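Local coordinates for protein aminopentol aminotransferase (Sphingopyxis macrogoltabida, PDB 6HBS) that transfers the amino group of hydrolysed fumonisin B1 (aminopentol) to an alpha-keto acid, preferably pyruvate, using pyridoxal 5'-phosphate as cofactor, at residues S72-A77 against M295-E300; H332-K337 against S401-D406; T171-Q176 against L207-F212; G4-D9 against W48-Q53. All blocks are in the same frame, centred on the assembly; numbering follows the deposited sequence.

Interaction 1. Residues S72-A77 against M295-E300; sequences SEIEAA and MAAAIE
Ala77 and Glu300 meet at a tight point between two helices, their CB atoms 3.6 Å apart. Helix 72-82 and helix 292-307 pack roughly antiparallel here: the short segments lie 142° apart in direction, and their axes approach to 8.4 Å. Small residues make such closeness possible, and the CA atoms of Ile74 and Ala297 are separated by just 5.5 Å. Ile74 lays its CG2 branch against Ala297 CB at 3.9 Å, while its CG1 branch crosses Glu300 CG at a slant. Leu67 and Asn262 add further cover to Ile74, which is buried.

Toward the more exposed side the character changes. With CG anti to the backbone N (chi1 -178°) and a bend at the next bond, Glu300 passes its CG beside the carbonyl oxygen of Glu73, and Glu300 OE2 ends 4.4 Å from Glu73 OE1. Arg303, on the same helix as Glu300, forms a salt bridge with Glu300 OE2 and a long, weak ion pair with Glu73 OE1; Gln71 binds Glu73 OE2. No hydrogen bond joins the two segments. The chemistry implies cohesion through methyl and methylene groups, with Arg303 probably easing the repulsion between two neighbouring acids.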
loop_
_atom_site.group_PDB
_atom_site.type_symbol
_atom_site.label_atom_id
_atom_site.label_comp_id
_atom_site.label_asym_id
_atom_site.label_seq_id
_atom_site.Cartn_x
_atom_site.Cartn_y
_atom_site.Cartn_z
ATOM N N SER A 72 -23.755 -5.456 -4.238
ATOM C CA SER A 72 -24.266 -6.155 -3.084
ATOM C C SER A 72 -23.623 -7.542 -2.925
ATOM O O SER A 72 -23.386 -7.974 -1.786
ATOM C CB SER A 72 -25.789 -6.225 -3.182
ATOM O OG SER A 72 -26.112 -7.187 -4.162
ATOM N N GLU A 73 -23.272 -8.226 -4.032
ATOM C CA GLU A 73 -22.634 -9.513 -3.959
ATOM C C GLU A 73 -21.188 -9.406 -3.408
ATOM O O GLU A 73 -20.734 -10.233 -2.610
ATOM C CB GLU A 73 -22.653 -10.184 -5.317
ATOM C CG GLU A 73 -24.055 -10.384 -5.899
ATOM C CD GLU A 73 -23.956 -10.686 -7.386
ATOM O OE1 GLU A 73 -23.967 -11.862 -7.736
ATOM O OE2 GLU A 73 -23.776 -9.743 -8.180
ATOM N N ILE A 74 -20.451 -8.384 -3.815
ATOM C CA ILE A 74 -19.089 -8.234 -3.325
ATOM C C ILE A 74 -19.132 -7.817 -1.843
ATOM O O ILE A 74 -18.315 -8.347 -1.052
ATOM C CB ILE A 74 -18.307 -7.263 -4.228
ATOM C CG1 ILE A 74 -18.169 -7.873 -5.630
ATOM C CG2 ILE A 74 -16.950 -6.894 -3.609
ATOM C CD1 ILE A 74 -18.083 -6.862 -6.726
ATOM N N GLU A 75 -20.080 -6.941 -1.460
ATOM C CA GLU A 75 -20.188 -6.510 -0.097
ATOM C C GLU A 75 -20.601 -7.696 0.780
ATOM O O GLU A 75 -20.087 -7.767 1.913
ATOM C CB GLU A 75 -21.171 -5.354 0.090
ATOM C CG GLU A 75 -20.715 -4.074 -0.576
ATOM C CD GLU A 75 -19.274 -3.660 -0.273
ATOM O OE1 GLU A 75 -18.830 -3.899 0.860
ATOM O OE2 GLU A 75 -18.598 -3.128 -1.182
ATOM N N ALA A 76 -21.434 -8.614 0.240
ATOM C CA ALA A 76 -21.795 -9.890 0.933
ATOM C C ALA A 76 -20.565 -10.792 1.151
ATOM O O ALA A 76 -20.402 -11.362 2.229
ATOM C CB ALA A 76 -22.886 -10.630 0.192
ATOM N N ALA A 77 -19.703 -10.919 0.134
ATOM C CA ALA A 77 -18.517 -11.750 0.247
ATOM C C ALA A 77 -17.560 -11.146 1.272
ATOM O O ALA A 77 -16.963 -11.901 2.056
ATOM C CB ALA A 77 -17.840 -11.940 -1.091
ATOM N N MET A 295 -9.003 -9.897 -0.095
ATOM C CA MET A 295 -8.879 -11.081 -0.885
ATOM C C MET A 295 -10.252 -11.725 -1.151
ATOM O O MET A 295 -10.494 -12.258 -2.270
ATOM C CB MET A 295 -7.937 -12.087 -0.235
ATOM C CG MET A 295 -6.498 -11.596 -0.211
ATOM S SD MET A 295 -5.422 -12.899 0.351
ATOM C CE MET A 295 -3.953 -11.923 0.636
ATOM N N ALA A 296 -11.131 -11.708 -0.151
ATOM C CA ALA A 296 -12.499 -12.230 -0.305
ATOM C C ALA A 296 -13.271 -11.400 -1.342
ATOM O O ALA A 296 -14.007 -11.949 -2.208
ATOM C CB ALA A 296 -13.204 -12.243 1.048
ATOM N N ALA A 297 -13.143 -10.079 -1.244
ATOM C CA ALA A 297 -13.735 -9.193 -2.259
ATOM C C ALA A 297 -13.186 -9.493 -3.667
ATOM O O ALA A 297 -13.941 -9.488 -4.648
ATOM C CB ALA A 297 -13.521 -7.766 -1.882
ATOM N N ALA A 298 -11.886 -9.788 -3.773
ATOM C CA ALA A 298 -11.271 -10.019 -5.062
ATOM C C ALA A 298 -11.799 -11.337 -5.632
ATOM O O ALA A 298 -12.066 -11.431 -6.828
ATOM C CB ALA A 298 -9.755 -10.029 -4.935
ATOM N N ILE A 299 -11.933 -12.368 -4.780
ATOM C CA ILE A 299 -12.436 -13.651 -5.258
ATOM C C ILE A 299 -13.824 -13.437 -5.876
ATOM O O ILE A 299 -14.137 -14.016 -6.904
ATOM C CB ILE A 299 -12.426 -14.712 -4.142
ATOM C CG1 ILE A 299 -10.992 -15.155 -3.840
ATOM C CG2 ILE A 299 -13.305 -15.898 -4.465
ATOM C CD1 ILE A 299 -10.879 -16.018 -2.585
ATOM N N GLU A 300 -14.677 -12.666 -5.218
ATOM C CA GLU A 300 -16.040 -12.512 -5.704
ATOM C C GLU A 300 -16.089 -11.613 -6.958
ATOM O O GLU A 300 -16.843 -11.870 -7.871
ATOM C CB GLU A 300 -16.901 -11.962 -4.585
ATOM C CG GLU A 300 -18.362 -11.791 -4.944
ATOM C CD GLU A 300 -19.116 -13.070 -5.256
ATOM O OE1 GLU A 300 -18.550 -14.130 -5.143
ATOM O OE2 GLU A 300 -20.269 -12.967 -5.651
#

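Interaction 2. Residues H332-K337 against S401-D406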
loop_
_atom_site.group_PDB
_atom_site.type_symbol
_atom_site.label_atom_id
_atom_site.label_comp_id
_atom_site.label_asym_id
_atom_site.label_seq_id
_atom_site.Cartn_x
_atom_site.Cartn_y
_atom_site.Cartn_z
ATOM N N HIS A 332 -23.295 21.532 -32.230
ATOM C CA HIS A 332 -22.898 22.776 -31.575
ATOM C C HIS A 332 -21.656 23.405 -32.234
ATOM O O HIS A 332 -21.254 24.502 -31.832
ATOM C CB HIS A 332 -22.607 22.503 -30.095
ATOM C CG HIS A 332 -23.816 22.371 -29.240
ATOM N ND1 HIS A 332 -24.317 21.145 -28.865
ATOM C CD2 HIS A 332 -24.585 23.302 -28.641
ATOM C CE1 HIS A 332 -25.358 21.323 -28.082
ATOM N NE2 HIS A 332 -25.543 22.643 -27.925
ATOM N N GLY A 333 -21.025 22.697 -33.185
ATOM C CA GLY A 333 -19.854 23.187 -33.926
ATOM C C GLY A 333 -18.606 23.274 -33.062
ATOM O O GLY A 333 -17.783 24.165 -33.256
ATOM N N LEU A 334 -18.461 22.352 -32.097
ATOM C CA LEU A 334 -17.300 22.304 -31.213
ATOM C C LEU A 334 -16.682 20.912 -31.313
ATOM O O LEU A 334 -17.124 20.015 -30.612
ATOM C CB LEU A 334 -17.734 22.564 -29.768
ATOM C CG LEU A 334 -17.921 24.015 -29.342
ATOM C CD1 LEU A 334 -18.545 24.072 -27.950
ATOM C CD2 LEU A 334 -16.601 24.776 -29.353
ATOM N N GLU A 335 -15.641 20.764 -32.131
ATOM C CA GLU A 335 -15.030 19.453 -32.428
ATOM C C GLU A 335 -14.346 18.831 -31.193
ATOM O O GLU A 335 -13.547 19.494 -30.507
ATOM C CB GLU A 335 -14.008 19.583 -33.553
ATOM C CG GLU A 335 -13.664 18.247 -34.181
ATOM C CD GLU A 335 -12.503 18.318 -35.162
ATOM O OE1 GLU A 335 -11.990 19.428 -35.362
ATOM O OE2 GLU A 335 -12.102 17.254 -35.695
ATOM N N LEU A 336 -14.628 17.544 -30.963
ATOM C CA LEU A 336 -13.991 16.757 -29.877
ATOM C C LEU A 336 -12.879 15.867 -30.430
ATOM O O LEU A 336 -12.901 15.496 -31.568
ATOM C CB LEU A 336 -15.035 15.842 -29.247
ATOM C CG LEU A 336 -16.157 16.525 -28.489
ATOM C CD1 LEU A 336 -17.105 15.487 -27.902
ATOM C CD2 LEU A 336 -15.585 17.419 -27.404
ATOM N N LYS A 337 -11.959 15.466 -29.552
ATOM C CA LYS A 337 -11.091 14.312 -29.759
ATOM C C LYS A 337 -11.429 13.292 -28.655
ATOM O O LYS A 337 -11.012 13.455 -27.508
ATOM C CB LYS A 337 -9.614 14.716 -29.683
ATOM C CG LYS A 337 -9.166 15.760 -30.698
ATOM C CD LYS A 337 -7.686 16.138 -30.586
ATOM C CE LYS A 337 -7.329 16.878 -29.307
ATOM N NZ LYS A 337 -5.866 16.938 -29.067
ATOM N N SER A 401 -23.748 24.224 -24.782
ATOM C CA SER A 401 -24.431 25.540 -24.923
ATOM C C SER A 401 -23.739 26.571 -24.040
ATOM O O SER A 401 -23.494 27.684 -24.494
ATOM C CB SER A 401 -25.908 25.497 -24.581
ATOM O OG SER A 401 -26.581 24.562 -25.397
ATOM N N ALA A 402 -23.442 26.188 -22.787
ATOM C CA ALA A 402 -22.862 27.122 -21.827
ATOM C C ALA A 402 -21.464 27.569 -22.291
ATOM O O ALA A 402 -21.060 28.729 -22.099
ATOM C CB ALA A 402 -22.845 26.507 -20.440
ATOM N N VAL A 403 -20.725 26.655 -22.922
ATOM C CA VAL A 403 -19.383 26.962 -23.420
ATOM C C VAL A 403 -19.480 27.955 -24.590
ATOM O O VAL A 403 -18.686 28.896 -24.670
ATOM C CB VAL A 403 -18.641 25.664 -23.794
ATOM C CG1 VAL A 403 -17.534 25.879 -24.808
ATOM C CG2 VAL A 403 -18.103 24.986 -22.542
ATOM N N LEU A 404 -20.446 27.744 -25.485
ATOM C CA LEU A 404 -20.656 28.643 -26.628
ATOM C C LEU A 404 -21.106 30.033 -26.152
ATOM O O LEU A 404 -20.579 31.040 -26.587
ATOM C CB LEU A 404 -21.678 28.022 -27.580
ATOM C CG LEU A 404 -21.160 26.811 -28.352
ATOM C CD1 LEU A 404 -22.265 26.174 -29.186
ATOM C CD2 LEU A 404 -19.962 27.183 -29.220
ATOM N N ARG A 405 -22.044 30.073 -25.212
ATOM C CA ARG A 405 -22.538 31.311 -24.636
ATOM C C ARG A 405 -21.393 32.145 -24.023
ATOM O O ARG A 405 -21.371 33.370 -24.160
ATOM C CB ARG A 405 -23.615 30.940 -23.616
ATOM C CG ARG A 405 -24.294 32.115 -22.935
ATOM C CD ARG A 405 -25.178 31.618 -21.803
ATOM N NE ARG A 405 -24.399 31.175 -20.644
ATOM C CZ ARG A 405 -24.500 29.974 -20.062
ATOM N NH1 ARG A 405 -25.475 29.144 -20.408
ATOM N NH2 ARG A 405 -23.620 29.611 -19.140
ATOM N N ASP A 406 -20.424 31.496 -23.362
ATOM C CA ASP A 406 -19.372 32.195 -22.601
ATOM C C ASP A 406 -18.044 32.278 -23.374
ATOM O O ASP A 406 -17.027 32.733 -22.836
ATOM C CB ASP A 406 -19.162 31.484 -21.263
ATOM C CG ASP A 406 -20.445 31.337 -20.465
ATOM O OD1 ASP A 406 -21.263 32.293 -20.481
ATOM O OD2 ASP A 406 -20.622 30.267 -19.846
#
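The imidazole of His332 presents its edge to Ser401 and Leu404. Its NE2 lies 3.3 Å from Ser401 OG in a weak hydrogen bond, bent to 141°, in which either atom could be the donor; Ser401 OG has a second weak bond, to Asp397 O. Next along the same edge, CD2 meets Leu404 CD1 at 3.7 Å, close to the ring plane. The other nitrogen, ND1, is bonded to Gln328 O, which should limit rotation of the ring, and Phe400 meets the imidazole at a shallow angle.

With its CG anti to the carbonyl carbon (chi1 -71°), Leu404 forks between two partners. Its CD1 lies 3.3 Å from the carbonyl oxygen of His332, whereas its CD2 reaches Leu334 CD1 at 3.6 Å. The chain turns between those two residues: helix 310-332 ends in a Schellman motif, with Gly333 at positive phi (70°), and the backbone then heads for strand 336-339. That exit carries Leu334 against the last turns of helix 386-405. The two leucines meet tip to tip. Leu334 CD1 also touches Val403 CG1 at 3.8 Å, the side chains crossing obliquely. Val403 also packs against Ile357, Ala360 and Trp361 of helix 356-367, while Phe400 and Phe407 cover Leu334.

Interaction 3. Residues T171-Q176 against L207-F212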
loop_
_atom_site.group_PDB
_atom_site.type_symbol
_atom_site.label_atom_id
_atom_site.label_comp_id
_atom_site.label_asym_id
_atom_site.label_seq_id
_atom_site.Cartn_x
_atom_site.Cartn_y
_atom_site.Cartn_z
ATOM N N THR A 171 9.983 5.677 -27.061
ATOM C CA THR A 171 8.684 6.315 -27.447
ATOM C C THR A 171 7.612 5.237 -27.574
ATOM O O THR A 171 7.763 4.279 -28.320
ATOM C CB THR A 171 8.808 7.087 -28.767
ATOM O OG1 THR A 171 9.826 8.036 -28.505
ATOM C CG2 THR A 171 7.528 7.778 -29.193
ATOM N N TYR A 172 6.510 5.402 -26.839
ATOM C CA TYR A 172 5.432 4.443 -26.878
ATOM C C TYR A 172 4.951 4.298 -28.321
ATOM O O TYR A 172 4.812 5.305 -28.998
ATOM C CB TYR A 172 4.255 4.865 -25.975
ATOM C CG TYR A 172 3.260 3.749 -25.769
ATOM C CD1 TYR A 172 3.491 2.746 -24.833
ATOM C CD2 TYR A 172 2.103 3.665 -26.525
ATOM C CE1 TYR A 172 2.593 1.705 -24.640
ATOM C CE2 TYR A 172 1.190 2.640 -26.331
ATOM C CZ TYR A 172 1.424 1.665 -25.374
ATOM O OH TYR A 172 0.558 0.624 -25.235
ATOM N N ASN A 173 4.649 3.054 -28.740
ATOM C CA ASN A 173 4.070 2.738 -30.026
ATOM C C ASN A 173 5.088 2.927 -31.161
ATOM O O ASN A 173 4.690 2.944 -32.324
ATOM C CB ASN A 173 2.762 3.500 -30.312
ATOM C CG ASN A 173 1.546 2.640 -30.025
ATOM O OD1 ASN A 173 1.682 1.424 -29.940
ATOM N ND2 ASN A 173 0.368 3.245 -29.915
ATOM N N ASP A 174 6.378 2.998 -30.828
ATOM C CA ASP A 174 7.447 3.208 -31.825
ATOM C C ASP A 174 8.403 2.011 -31.736
ATOM O O ASP A 174 9.304 1.987 -30.862
ATOM C CB ASP A 174 8.111 4.568 -31.608
ATOM C CG ASP A 174 9.154 4.928 -32.667
ATOM O OD1 ASP A 174 9.647 4.004 -33.349
ATOM O OD2 ASP A 174 9.453 6.113 -32.789
ATOM N N ALA A 175 8.183 1.022 -32.607
ATOM C CA ALA A 175 8.971 -0.220 -32.643
ATOM C C ALA A 175 10.480 0.075 -32.843
ATOM O O ALA A 175 11.336 -0.544 -32.205
ATOM C CB ALA A 175 8.441 -1.106 -33.741
ATOM N N GLN A 176 10.799 1.061 -33.690
ATOM C CA GLN A 176 12.208 1.438 -33.947
ATOM C C GLN A 176 12.832 1.986 -32.660
ATOM O O GLN A 176 13.929 1.616 -32.325
ATOM C CB GLN A 176 12.317 2.444 -35.106
ATOM C CG GLN A 176 13.756 2.830 -35.483
ATOM C CD GLN A 176 14.602 1.666 -35.950
ATOM O OE1 GLN A 176 14.196 0.859 -36.788
ATOM N NE2 GLN A 176 15.793 1.560 -35.402
ATOM N N LEU A 207 -4.478 3.350 -28.971
ATOM C CA LEU A 207 -4.383 1.911 -28.839
ATOM C C LEU A 207 -2.949 1.446 -29.145
ATOM O O LEU A 207 -2.205 2.118 -29.896
ATOM C CB LEU A 207 -5.368 1.252 -29.802
ATOM C CG LEU A 207 -6.833 1.676 -29.659
ATOM C CD1 LEU A 207 -7.709 0.866 -30.592
ATOM C CD2 LEU A 207 -7.328 1.546 -28.236
ATOM N N ALA A 208 -2.553 0.297 -28.567
ATOM C CA ALA A 208 -1.221 -0.269 -28.851
ATOM C C ALA A 208 -1.225 -0.754 -30.294
ATOM O O ALA A 208 -2.223 -1.335 -30.744
ATOM C CB ALA A 208 -0.855 -1.406 -27.934
ATOM N N GLN A 209 -0.115 -0.497 -30.978
ATOM C CA GLN A 209 0.079 -0.951 -32.328
ATOM C C GLN A 209 0.697 -2.346 -32.252
ATOM O O GLN A 209 1.598 -2.613 -31.462
ATOM C CB GLN A 209 0.951 0.027 -33.118
ATOM C CG GLN A 209 0.212 1.293 -33.528
ATOM C CD GLN A 209 1.103 2.463 -33.873
ATOM O OE1 GLN A 209 2.270 2.320 -34.251
ATOM N NE2 GLN A 209 0.535 3.657 -33.766
ATOM N N LEU A 210 0.203 -3.216 -33.129
ATOM C CA LEU A 210 0.624 -4.578 -33.206
ATOM C C LEU A 210 2.146 -4.654 -33.400
ATOM O O LEU A 210 2.813 -5.445 -32.751
ATOM C CB LEU A 210 -0.142 -5.200 -34.374
ATOM C CG LEU A 210 0.017 -6.701 -34.554
ATOM C CD1 LEU A 210 -0.227 -7.441 -33.247
ATOM C CD2 LEU A 210 -0.918 -7.196 -35.655
ATOM N N GLU A 211 2.707 -3.827 -34.291
ATOM C CA GLU A 211 4.111 -3.975 -34.603
ATOM C C GLU A 211 4.915 -3.608 -33.353
ATOM O O GLU A 211 5.958 -4.205 -33.103
ATOM C CB GLU A 211 4.535 -3.176 -35.843
ATOM C CG GLU A 211 5.303 -4.034 -36.844
ATOM C CD GLU A 211 4.685 -5.407 -37.111
ATOM O OE1 GLU A 211 5.322 -6.424 -36.762
ATOM O OE2 GLU A 211 3.548 -5.468 -37.630
ATOM N N PHE A 212 4.409 -2.644 -32.576
ATOM C CA PHE A 212 5.099 -2.211 -31.355
ATOM C C PHE A 212 5.134 -3.383 -30.358
ATOM O O PHE A 212 6.165 -3.708 -29.814
ATOM C CB PHE A 212 4.471 -0.924 -30.815
ATOM C CG PHE A 212 4.862 -0.628 -29.392
ATOM C CD1 PHE A 212 6.157 -0.245 -29.082
ATOM C CD2 PHE A 212 3.947 -0.777 -28.358
ATOM C CE1 PHE A 212 6.525 0.023 -27.770
ATOM C CE2 PHE A 212 4.316 -0.509 -27.047
ATOM C CZ PHE A 212 5.603 -0.128 -26.748
#
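Asn173 uses both ends of its side-chain amide to grip the backbone of Leu207 and Gln209. ND2 donates to Leu207 O at 2.8 Å with an N-H...O angle of 160°, the acceptor lying in the amide plane. OD1 accepts from Gln209 N, also at 2.8 Å, the donor standing tilted from the carbonyl plane. Two helix starts are thus joined. Asn173 sits in a type II beta turn, Thr171 to Asp174, that leads into helix 175-184, and Gln209 holds the N-cap position of helix 210-223. Both helices belong to the alpha/beta body built on the seven-stranded sheet, as in other enzymes of this aminotransferase family. The positive phi of Asn173 suits the third position of such a turn. Asp174 caps its own helix through Ser177 N.

Packing spreads outward from the amide to Phe212. Phe212 CG, anti to the backbone N (chi1 164°), carries one ring face over the turn, with Asn173 N over its centre and Asn173 CA 3.5 Å from Phe212 CG. The ring stands almost perpendicular to the Asn173 amide. Its edge is directed at the face of Tyr172 in an edge-to-face pair, centroids 4.9 Å apart and planes at 55°. Tyr172 OH, hydrogen-bonded to Thr195 O, also lies 3.7 Å from Ala208 CB, and across the aromatic pair Phe212 CE2 comes within 3.7 Å of Tyr172 CE1.

Interaction 4. Residues G4-D9 against W48-Q53; sequences GTRQKD and WDADEQ
Asp51 receives two backbone N-H groups, from Arg6 and Gln7, in the first turn of helix 5-17. The carboxylate comes from a type I beta turn, Asp49 to Glu52, between strands 46-49 and 54-57. OD1 accepts from Arg6 N at 2.8 Å on its syn lone pair, and OD2 accepts from Gln7 N at 2.9 Å, met on the syn side though out of the carboxylate plane. The helix start would be expected to favour the negative charge.

Arg6 returns a bond to the same turn. Bent at chi3 (75°), its chain brings NH1 to Ala50 O at 2.6 Å, in the carbonyl plane on a lone pair; the bond is nevertheless bent (139°), and Ala50 O is tilted from the guanidinium plane. NH1 also forms a salt bridge with Glu93 of the second subunit, so this corner lies at the dimer interface. The turn is braced from inside as well: Asp49 OD1 accepts Gln53 N at 2.9 Å from above its carboxylate plane and takes a weak bond from Asp51 N, while Asp49 OD2 is hydrogen-bonded to Tyr55 OH. Glu52 is satisfied by salt bridges to Arg40 and Arg41. Gln7 OE1 accepts from the backbone N of both Gln37 and Phe38, and its partner atom NE2 rests 3.7 Å from Ala50 CB.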
loop_
_atom_site.group_PDB
_atom_site.type_symbol
_atom_site.label_atom_id
_atom_site.label_comp_id
_atom_site.label_asym_id
_atom_site.label_seq_id
_atom_site.Cartn_x
_atom_site.Cartn_y
_atom_site.Cartn_z
ATOM N N GLY A 4 -21.660 25.645 -1.799
ATOM C CA GLY A 4 -21.120 24.470 -1.082
ATOM C C GLY A 4 -20.643 24.847 0.308
ATOM O O GLY A 4 -19.445 24.980 0.525
ATOM N N THR A 5 -21.590 25.014 1.240
ATOM C CA THR A 5 -21.310 25.427 2.620
ATOM C C THR A 5 -20.380 24.408 3.309
ATOM O O THR A 5 -19.352 24.800 3.917
ATOM C CB THR A 5 -22.613 25.637 3.404
ATOM O OG1 THR A 5 -23.162 26.865 2.930
ATOM C CG2 THR A 5 -22.432 25.730 4.903
ATOM N N ARG A 6 -20.753 23.126 3.232
ATOM C CA ARG A 6 -20.000 22.042 3.864
ATOM C C ARG A 6 -18.644 21.928 3.164
ATOM O O ARG A 6 -17.636 21.805 3.830
ATOM C CB ARG A 6 -20.784 20.726 3.886
ATOM C CG ARG A 6 -22.006 20.785 4.797
ATOM C CD ARG A 6 -22.650 19.433 5.082
ATOM N NE ARG A 6 -21.834 18.671 6.024
ATOM C CZ ARG A 6 -21.226 17.495 5.781
ATOM N NH1 ARG A 6 -21.455 16.792 4.674
ATOM N NH2 ARG A 6 -20.404 17.011 6.699
ATOM N N GLN A 7 -18.623 22.041 1.836
ATOM C CA GLN A 7 -17.364 21.908 1.080
ATOM C C GLN A 7 -16.371 23.002 1.498
ATOM O O GLN A 7 -15.163 22.743 1.656
ATOM C CB GLN A 7 -17.630 21.966 -0.427
ATOM C CG GLN A 7 -16.478 21.497 -1.299
ATOM C CD GLN A 7 -16.137 20.025 -1.196
ATOM O OE1 GLN A 7 -14.954 19.659 -1.174
ATOM N NE2 GLN A 7 -17.159 19.172 -1.153
ATOM N N LYS A 8 -16.884 24.224 1.651
ATOM C CA LYS A 8 -16.071 25.346 1.976
ATOM C C LYS A 8 -15.451 25.158 3.374
ATOM O O LYS A 8 -14.262 25.511 3.566
ATOM C CB LYS A 8 -16.886 26.638 1.905
ATOM C CG LYS A 8 -16.096 27.863 2.334
ATOM C CD LYS A 8 -16.884 29.144 2.387
ATOM C CE LYS A 8 -15.984 30.349 2.559
ATOM N NZ LYS A 8 -16.723 31.479 3.163
ATOM N N ASP A 9 -16.275 24.708 4.336
ATOM C CA ASP A 9 -15.855 24.437 5.733
ATOM C C ASP A 9 -14.718 23.398 5.709
ATOM O O ASP A 9 -13.682 23.578 6.384
ATOM C CB ASP A 9 -17.015 23.928 6.601
ATOM C CG ASP A 9 -16.651 23.565 8.041
ATOM O OD1 ASP A 9 -16.143 24.447 8.753
ATOM O OD2 ASP A 9 -16.804 22.364 8.411
ATOM N N TRP A 48 -21.901 11.431 -4.222
ATOM C CA TRP A 48 -22.475 12.639 -3.644
ATOM C C TRP A 48 -21.373 13.402 -2.911
ATOM O O TRP A 48 -20.632 12.790 -2.116
ATOM C CB TRP A 48 -23.591 12.287 -2.659
ATOM C CG TRP A 48 -24.877 11.791 -3.254
ATOM C CD1 TRP A 48 -26.021 12.522 -3.369
ATOM C CD2 TRP A 48 -25.195 10.476 -3.741
ATOM N NE1 TRP A 48 -27.016 11.770 -3.914
ATOM C CE2 TRP A 48 -26.544 10.512 -4.159
ATOM C CE3 TRP A 48 -24.487 9.290 -3.909
ATOM C CZ2 TRP A 48 -27.178 9.424 -4.742
ATOM C CZ3 TRP A 48 -25.113 8.200 -4.473
ATOM C CH2 TRP A 48 -26.452 8.264 -4.878
ATOM N N ASP A 49 -21.272 14.702 -3.173
ATOM C CA ASP A 49 -20.289 15.551 -2.537
ATOM C C ASP A 49 -20.747 15.841 -1.104
ATOM O O ASP A 49 -21.837 15.355 -0.677
ATOM C CB ASP A 49 -20.015 16.802 -3.370
ATOM C CG ASP A 49 -21.173 17.778 -3.541
ATOM O OD1 ASP A 49 -22.142 17.749 -2.723
ATOM O OD2 ASP A 49 -21.076 18.565 -4.480
ATOM N N ALA A 50 -19.912 16.584 -0.350
ATOM C CA ALA A 50 -20.187 16.876 1.078
ATOM C C ALA A 50 -21.542 17.599 1.240
ATOM O O ALA A 50 -22.131 17.515 2.295
ATOM C CB ALA A 50 -19.088 17.718 1.658
ATOM N N ASP A 51 -21.972 18.348 0.215
ATOM C CA ASP A 51 -23.219 19.156 0.245
ATOM C C ASP A 51 -24.388 18.397 -0.381
ATOM O O ASP A 51 -25.409 19.005 -0.685
ATOM C CB ASP A 51 -22.989 20.522 -0.411
ATOM C CG ASP A 51 -22.130 21.436 0.442
ATOM O OD1 ASP A 51 -22.636 21.932 1.466
ATOM O OD2 ASP A 51 -20.932 21.621 0.108
ATOM N N GLU A 52 -24.229 17.080 -0.560
ATOM C CA GLU A 52 -25.254 16.131 -0.973
ATOM C C GLU A 52 -25.707 16.349 -2.428
ATOM O O GLU A 52 -26.797 15.910 -2.804
ATOM C CB GLU A 52 -26.455 16.185 -0.025
ATOM C CG GLU A 52 -27.129 14.835 0.132
ATOM C CD GLU A 52 -26.296 13.780 0.841
ATOM O OE1 GLU A 52 -25.233 14.132 1.358
ATOM O OE2 GLU A 52 -26.709 12.623 0.863
ATOM N N GLN A 53 -24.863 16.962 -3.259
ATOM C CA GLN A 53 -25.116 17.043 -4.708
ATOM C C GLN A 53 -24.671 15.730 -5.339
ATOM O O GLN A 53 -23.510 15.311 -5.161
ATOM C CB GLN A 53 -24.387 18.215 -5.374
ATOM C CG GLN A 53 -24.562 19.568 -4.686
ATOM C CD GLN A 53 -25.955 20.173 -4.687
ATOM O OE1 GLN A 53 -26.948 19.559 -5.092
ATOM N NE2 GLN A 53 -26.038 21.411 -4.215
#

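How the interactions relate
Four local contacts, none touching another, join separate parts of one chain. Interaction 4 closes first in sequence, joining the N-terminal helix to the four-stranded sheet; interaction 1 then spans a long section of chain within which interaction 3 is nested, and interaction 2 follows, near the C-terminal end. Interactions 1 and 3 lie on opposite sides of the chain's centre, their own centres about 37 Å apart. Interactions 2 and 3 come within about 12 Å at nearest atoms, and 1 and 4 within about 13 Å. Interactions 1 and 4 also reach the second subunit, so the set links helices and sheets within the chain and two of them lie at the dimer interface, away from the cofactor-binding residues.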